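Glyco_hydro_cc domain-containing protein (Pseudomonas viridiflava, PDB 6UAV) acts as a GH128 (subgroup II) endo-beta-1,3-glucanase, probably cutting beta-1,3-glucan chains internally with a TIM-barrel catalytic core. Local coordinates at residues Ala59-Asp63 against Gly64-Leu68; Ala91-Pro95 against Gln96-Gln100; Pro103-Glu106 against Gln107-Ala110. All blocks are in the same frame, centred on the assembly; numbering follows the deposited sequence.

The three contacts lie on two neighbouring helices of the TIM barrel's outer layer and the loops that lead into them, their centres 19 to 20 Å from the centre of the chain. Interaction 1 starts helix 63-72, interaction 2 starts helix 95-112, and interaction 3 sits further along that second helix, about 16 Å from interaction 2 between centres. Interactions 1 and 3 are nearer, about 11 Å between centres, and bonded: Asp63 OD1 meets Arg104 NH2 in a salt bridge of 2.8 Å, and Lys67 NZ probably hydrogen-bonds Gln107 OE1 at 3.1 Å. Interactions 1 and 2, about 17 Å apart between centres, meet where Ala59 N packs against Met93 SD. No ligand takes part.

Interaction 1 of 3, residues Ala59-Asp63 against Gly64-Leu68; sequences ANLDD and GQLKL
Asp62 and Gln65 face each other, their CA atoms 5.5 Å apart, where the extended backbone of the loop after strand 51-56 winds into helix 63-72. This is an N-cap at the start of a TIM-barrel outer helix, with Asp62 in the capping position. Its CG is anti to its own backbone N (chi1 -178°), and OD1 thereby swings over the first turn to accept from Gln65 N at 3.2 Å. The N-H points almost straight at the oxygen but arrives 61° out of the carboxylate plane, from above. The other oxygen, OD2, lies 2.6 Å from Gln65 NE2, with the carboxylate and amide planes turned 60° apart; a distance so short with so poor an angle makes the placement of these two ends doubtful. Behind the cap, Asp62 O takes Leu66 N and Asp63 O takes Lys67 N, the first two regular rungs of the helix.

Asp63 sends its carboxylate away from the turn, and OD1 forms a salt bridge with Arg104 on helix 95-112. A water lies 2.7 Å from Asp63 OD2 and makes a weak bond of 3.4 Å to Lys67 NZ. The extended Lys67 chain begins by passing the helix start, its CG 3.3 Å from Asp63 O, and its ammonium continues to Gln107 of helix 95-112. On the inner side Leu61 leans on Ile108, while both Leu61 and Leu66 also touch Val56 of the preceding strand. The two leucines cross at about a right angle, and the methyls Leu61 CD1 and Leu66 CD2 meet at 4.0 Å.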
loop_
_atom_site.group_PDB
_atom_site.type_symbol
_atom_site.label_atom_id
_atom_site.label_comp_id
_atom_site.label_asym_id
_atom_site.label_seq_id
_atom_site.Cartn_x
_atom_site.Cartn_y
_atom_site.Cartn_z
ATOM N N ALA A 59 5.081 7.317 13.853
ATOM C CA ALA A 59 5.949 6.947 15.003
ATOM C C ALA A 59 5.109 6.591 16.241
ATOM O O ALA A 59 5.695 6.225 17.273
ATOM C CB ALA A 59 6.921 8.044 15.303
ATOM N N ASN A 60 3.795 6.719 16.198
ATOM C CA ASN A 60 2.911 6.319 17.341
ATOM C C ASN A 60 2.708 4.807 17.246
ATOM O O ASN A 60 1.798 4.348 16.511
ATOM C CB ASN A 60 1.582 7.045 17.319
ATOM C CG ASN A 60 0.919 7.117 18.674
ATOM O OD1 ASN A 60 1.407 6.540 19.656
ATOM N ND2 ASN A 60 -0.214 7.805 18.722
ATOM N N LEU A 61 3.634 4.080 17.830
ATOM C CA LEU A 61 3.847 2.634 17.604
ATOM C C LEU A 61 3.985 1.980 18.971
ATOM O O LEU A 61 4.792 2.459 19.763
ATOM C CB LEU A 61 5.165 2.467 16.862
ATOM C CG LEU A 61 5.767 1.065 16.828
ATOM C CD1 LEU A 61 4.816 0.112 16.164
ATOM C CD2 LEU A 61 7.117 1.044 16.116
ATOM N N ASP A 62 3.200 0.940 19.196
ATOM C CA ASP A 62 3.294 0.074 20.389
ATOM C C ASP A 62 4.185 -1.103 19.997
ATOM O O ASP A 62 3.632 -2.052 19.465
ATOM C CB ASP A 62 1.880 -0.310 20.811
ATOM C CG ASP A 62 1.887 -1.164 22.058
ATOM O OD1 ASP A 62 2.994 -1.728 22.408
ATOM O OD2 ASP A 62 0.794 -1.330 22.602
ATOM N N ASP A 63 5.508 -0.940 20.125
ATOM C CA ASP A 63 6.519 -1.858 19.514
ATOM C C ASP A 63 6.259 -3.259 20.078
ATOM O O ASP A 63 6.222 -4.236 19.316
ATOM C CB ASP A 63 7.985 -1.464 19.791
ATOM C CG ASP A 63 8.405 -0.007 19.532
ATOM O OD1 ASP A 63 7.684 0.928 19.989
ATOM O OD2 ASP A 63 9.508 0.194 18.918
ATOM N N GLY A 64 6.060 -3.347 21.386
ATOM C CA GLY A 64 5.860 -4.635 22.072
ATOM C C GLY A 64 4.659 -5.378 21.524
ATOM O O GLY A 64 4.761 -6.571 21.149
ATOM N N GLN A 65 3.521 -4.707 21.398
ATOM C CA GLN A 65 2.258 -5.303 20.911
ATOM C C GLN A 65 2.413 -5.776 19.463
ATOM O O GLN A 65 1.935 -6.911 19.111
ATOM C CB GLN A 65 1.191 -4.216 21.056
ATOM C CG GLN A 65 -0.115 -4.486 20.346
ATOM C CD GLN A 65 -1.224 -3.522 20.739
ATOM O OE1 GLN A 65 -2.366 -3.937 20.958
ATOM N NE2 GLN A 65 -0.910 -2.227 20.828
ATOM N N LEU A 66 3.105 -4.960 18.640
ATOM C CA LEU A 66 3.351 -5.396 17.255
ATOM C C LEU A 66 4.268 -6.603 17.208
ATOM O O LEU A 66 3.968 -7.534 16.449
ATOM C CB LEU A 66 3.898 -4.258 16.412
ATOM C CG LEU A 66 4.268 -4.613 14.993
ATOM C CD1 LEU A 66 3.120 -5.223 14.248
ATOM C CD2 LEU A 66 4.866 -3.417 14.299
ATOM N N LYS A 67 5.346 -6.589 17.989
ATOM C CA LYS A 67 6.285 -7.730 17.976
ATOM C C LYS A 67 5.563 -9.001 18.382
ATOM O O LYS A 67 5.766 -10.056 17.760
ATOM C CB LYS A 67 7.452 -7.466 18.930
ATOM C CG LYS A 67 8.456 -6.478 18.381
ATOM C CD LYS A 67 9.374 -6.003 19.490
ATOM C CE LYS A 67 10.259 -4.874 19.017
ATOM N NZ LYS A 67 11.289 -4.545 20.028
ATOM N N LEU A 68 4.762 -8.903 19.424
ATOM C CA LEU A 68 4.034 -10.055 19.993
ATOM C C LEU A 68 3.150 -10.629 18.867
ATOM O O LEU A 68 3.118 -11.867 18.653
ATOM C CB LEU A 68 3.243 -9.515 21.197
ATOM C CG LEU A 68 2.569 -10.526 22.108
ATOM C CD1 LEU A 68 3.580 -11.432 22.792
ATOM C CD2 LEU A 68 1.741 -9.780 23.170
HETATM O O HOH W 1 11.194 -1.708 18.156
#

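Interaction 2 of 3, residues Ala91-Pro95 against Gln96-Gln100; sequences ANMTP and QAAAQ
The Pro95 ring packs on Trp135 and Ala138 of helix 132-146 and on Tyr129, while the carboxamide of its neighbour Gln96 bends off and leads away from the loop, the side chain touching Ala142 of the same helix 132-146. The motif is a threonine N-cap at the start of helix 95-112 in the TIM barrel, with proline in the first turn, where its lack of an N-H costs no helix bond.

Thr94 does the capping. With chi1 at 65° its hydroxyl stands between the backbone N and the carbonyl carbon and accepts from Ala97 N at 3.0 Å; the same OG1 is 3.3 Å from Ala97 CB. Thr94 O receives Ala98 N, and Pro95 O receives Ala99 N at 2.9 Å.

Met93 packs against the turn and also on Ile82. Its backbone O is held by Trp135 NE1, and its side chain, extended to SD and then bent at chi3 (77°), places methyl CE 3.7 Å from both Ala97 O and Ala98 CA.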
loop_
_atom_site.group_PDB
_atom_site.type_symbol
_atom_site.label_atom_id
_atom_site.label_comp_id
_atom_site.label_asym_id
_atom_site.label_seq_id
_atom_site.Cartn_x
_atom_site.Cartn_y
_atom_site.Cartn_z
ATOM N N ALA A 91 0.974 10.680 7.574
ATOM C CA ALA A 91 1.988 10.410 8.597
ATOM C C ALA A 91 2.677 11.712 9.019
ATOM O O ALA A 91 3.061 11.823 10.229
ATOM C CB ALA A 91 2.947 9.338 8.130
ATOM N N ASN A 92 2.900 12.661 8.091
ATOM C CA ASN A 92 3.408 13.990 8.459
ATOM C C ASN A 92 4.709 13.812 9.243
ATOM O O ASN A 92 4.835 14.345 10.369
ATOM C CB ASN A 92 2.345 14.751 9.225
ATOM C CG ASN A 92 2.683 16.207 9.374
ATOM O OD1 ASN A 92 3.473 16.745 8.609
ATOM N ND2 ASN A 92 2.132 16.822 10.409
ATOM N N MET A 93 5.695 13.136 8.658
ATOM C CA MET A 93 7.000 12.904 9.356
ATOM C C MET A 93 8.083 13.588 8.531
ATOM O O MET A 93 8.238 13.278 7.343
ATOM C CB MET A 93 7.279 11.414 9.502
ATOM C CG MET A 93 6.337 10.792 10.553
ATOM S SD MET A 93 6.628 9.054 10.702
ATOM C CE MET A 93 8.139 9.049 11.666
ATOM N N THR A 94 8.858 14.448 9.150
ATOM C CA THR A 94 10.040 15.007 8.470
ATOM C C THR A 94 11.039 13.902 8.189
ATOM O O THR A 94 10.992 12.812 8.777
ATOM C CB THR A 94 10.689 16.094 9.316
ATOM O OG1 THR A 94 11.165 15.445 10.499
ATOM C CG2 THR A 94 9.734 17.233 9.654
ATOM N N PRO A 95 11.987 14.132 7.259
ATOM C CA PRO A 95 13.063 13.144 7.057
ATOM C C PRO A 95 13.774 12.753 8.365
ATOM O O PRO A 95 14.039 11.544 8.575
ATOM C CB PRO A 95 13.964 13.865 6.033
ATOM C CG PRO A 95 12.947 14.669 5.197
ATOM C CD PRO A 95 11.990 15.198 6.258
ATOM N N GLN A 96 14.059 13.729 9.214
ATOM C CA GLN A 96 14.720 13.420 10.500
ATOM C C GLN A 96 13.798 12.567 11.370
ATOM O O GLN A 96 14.295 11.631 12.065
ATOM C CB GLN A 96 15.194 14.686 11.188
ATOM C CG GLN A 96 16.399 15.310 10.483
ATOM C CD GLN A 96 17.716 14.597 10.658
ATOM O OE1 GLN A 96 17.811 13.633 11.414
ATOM N NE2 GLN A 96 18.747 15.058 9.946
ATOM N N ALA A 97 12.508 12.916 11.428
ATOM C CA ALA A 97 11.592 12.169 12.326
ATOM C C ALA A 97 11.552 10.729 11.846
ATOM O O ALA A 97 11.599 9.774 12.671
ATOM C CB ALA A 97 10.247 12.841 12.392
ATOM N N ALA A 98 11.560 10.486 10.528
ATOM C CA ALA A 98 11.511 9.106 10.032
ATOM C C ALA A 98 12.830 8.413 10.326
ATOM O O ALA A 98 12.833 7.229 10.704
ATOM C CB ALA A 98 11.114 9.061 8.566
ATOM N N ALA A 99 13.960 9.099 10.128
ATOM C CA ALA A 99 15.269 8.537 10.487
ATOM C C ALA A 99 15.267 8.145 11.977
ATOM O O ALA A 99 15.809 7.100 12.287
ATOM C CB ALA A 99 16.409 9.502 10.147
ATOM N N GLN A 100 14.722 8.994 12.855
ATOM C CA GLN A 100 14.695 8.699 14.313
ATOM C C GLN A 100 13.887 7.410 14.588
ATOM O O GLN A 100 14.292 6.585 15.465
ATOM C CB GLN A 100 14.136 9.901 15.090
ATOM C CG GLN A 100 14.061 9.719 16.608
ATOM C CD GLN A 100 13.938 11.058 17.315
ATOM O OE1 GLN A 100 13.695 12.090 16.719
ATOM N NE2 GLN A 100 14.074 11.091 18.613
#

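Interaction 3 of 3, residues Pro103-Glu106 against Gln107-Ala110; sequences PRLE and QISA
Gln107 N, Ile108 N, Ser109 N and Ala110 N each find a carbonyl four residues back, so these two turns in the later half of helix 95-112 are joined by four regular backbone bonds. Gln107 N gives to Pro103 O at 2.8 Å, Ile108 N to Arg104 O at 3.0 Å, and Ser109 N to Leu105 O and Ala110 N to Glu106 O at 2.9 Å each. The helix is kinked just here, since neither the nitrogen of Pro103, which has no hydrogen, nor that of Arg104 is bonded to the turn before.

Few side chains meet along these turns. Ile108 puts CG1 beside its backbone N (chi1 -72°), which lays that branch back along the helix: CG1 comes within 3.3 Å of Arg104 O, and CD1 reaches Leu105 CD2 at 4.4 Å. Leu105 goes on to the barrel wall, against Val81 and Leu116, and Ile108 to Leu79 and to Leu70 of helix 63-72.

The polar ends turn to other partners. Arg104 NH2 forms a salt bridge with Asp63 OD1, and Gln107 OE1 bonds Lys67 NZ. Glu106, extended beyond CG, has both oxygens taken, OE1 by Tyr143 OH and OE2 by Gln153 N. Ser109 OG, buried, is anti to its backbone N (chi1 175°) and is gripped twice: it gives its proton to Val114 O and accepts from Gln153 NE2.

With the N-H groups of 107-110 paired to the carbonyls of 103-106, the side-chain polar groups serve to join the helix to its surroundings: Arg104 and Gln107 tie it to the preceding barrel helix, while Glu106 and Ser109 both bond to Gln153, just ahead of strand 156-161.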
loop_
_atom_site.group_PDB
_atom_site.type_symbol
_atom_site.label_atom_id
_atom_site.label_comp_id
_atom_site.label_asym_id
_atom_site.label_seq_id
_atom_site.Cartn_x
_atom_site.Cartn_y
_atom_site.Cartn_z
ATOM N N PRO A 103 15.402 2.910 13.357
ATOM C CA PRO A 103 16.066 1.805 14.082
ATOM C C PRO A 103 15.060 0.898 14.825
ATOM O O PRO A 103 15.324 -0.305 14.955
ATOM C CB PRO A 103 17.050 2.511 15.026
ATOM C CG PRO A 103 17.359 3.844 14.272
ATOM C CD PRO A 103 16.002 4.219 13.706
ATOM N N ARG A 104 13.994 1.468 15.364
ATOM C CA ARG A 104 12.870 0.690 15.993
ATOM C C ARG A 104 12.254 -0.294 14.981
ATOM O O ARG A 104 11.967 -1.450 15.356
ATOM C CB ARG A 104 11.843 1.664 16.584
ATOM C CG ARG A 104 12.340 2.326 17.865
ATOM C CD ARG A 104 11.411 3.446 18.287
ATOM N NE ARG A 104 10.045 3.070 18.598
ATOM C CZ ARG A 104 9.081 3.962 18.781
ATOM N NH1 ARG A 104 9.411 5.249 18.743
ATOM N NH2 ARG A 104 7.840 3.586 19.085
ATOM N N LEU A 105 12.062 0.132 13.729
ATOM C CA LEU A 105 11.546 -0.725 12.634
ATOM C C LEU A 105 12.584 -1.763 12.271
ATOM O O LEU A 105 12.212 -2.929 12.040
ATOM C CB LEU A 105 11.130 0.141 11.446
ATOM C CG LEU A 105 10.147 1.256 11.804
ATOM C CD1 LEU A 105 9.849 2.019 10.573
ATOM C CD2 LEU A 105 8.842 0.722 12.423
ATOM N N GLU A 106 13.857 -1.369 12.155
ATOM C CA GLU A 106 14.925 -2.340 11.865
ATOM C C GLU A 106 14.979 -3.378 12.981
ATOM O O GLU A 106 15.336 -4.576 12.709
ATOM C CB GLU A 106 16.254 -1.578 11.712
ATOM C CG GLU A 106 16.295 -0.735 10.484
ATOM C CD GLU A 106 17.516 0.145 10.346
ATOM O OE1 GLU A 106 18.044 0.539 11.385
ATOM O OE2 GLU A 106 17.914 0.448 9.169
ATOM N N GLN A 107 14.825 -2.954 14.222
ATOM C CA GLN A 107 14.840 -3.888 15.358
ATOM C C GLN A 107 13.668 -4.873 15.175
ATOM O O GLN A 107 13.840 -6.113 15.342
ATOM C CB GLN A 107 14.762 -3.151 16.693
ATOM C CG GLN A 107 14.740 -4.176 17.829
ATOM C CD GLN A 107 14.759 -3.556 19.211
ATOM O OE1 GLN A 107 13.828 -2.833 19.604
ATOM N NE2 GLN A 107 15.803 -3.881 19.957
ATOM N N ILE A 108 12.488 -4.373 14.853
ATOM C CA ILE A 108 11.282 -5.254 14.668
ATOM C C ILE A 108 11.579 -6.233 13.514
ATOM O O ILE A 108 11.342 -7.437 13.666
ATOM C CB ILE A 108 10.023 -4.414 14.432
ATOM C CG1 ILE A 108 9.575 -3.701 15.702
ATOM C CG2 ILE A 108 8.935 -5.274 13.780
ATOM C CD1 ILE A 108 8.740 -2.444 15.442
ATOM N N SER A 109 12.222 -5.765 12.450
ATOM C CA SER A 109 12.644 -6.649 11.335
ATOM C C SER A 109 13.599 -7.723 11.820
ATOM O O SER A 109 13.381 -8.902 11.457
ATOM C CB SER A 109 13.218 -5.831 10.177
ATOM O OG SER A 109 13.722 -6.696 9.175
ATOM N N ALA A 110 14.638 -7.387 12.598
ATOM C CA ALA A 110 15.616 -8.386 13.086
ATOM C C ALA A 110 14.951 -9.398 14.026
ATOM O O ALA A 110 15.249 -10.583 13.905
ATOM C CB ALA A 110 16.740 -7.685 13.794
#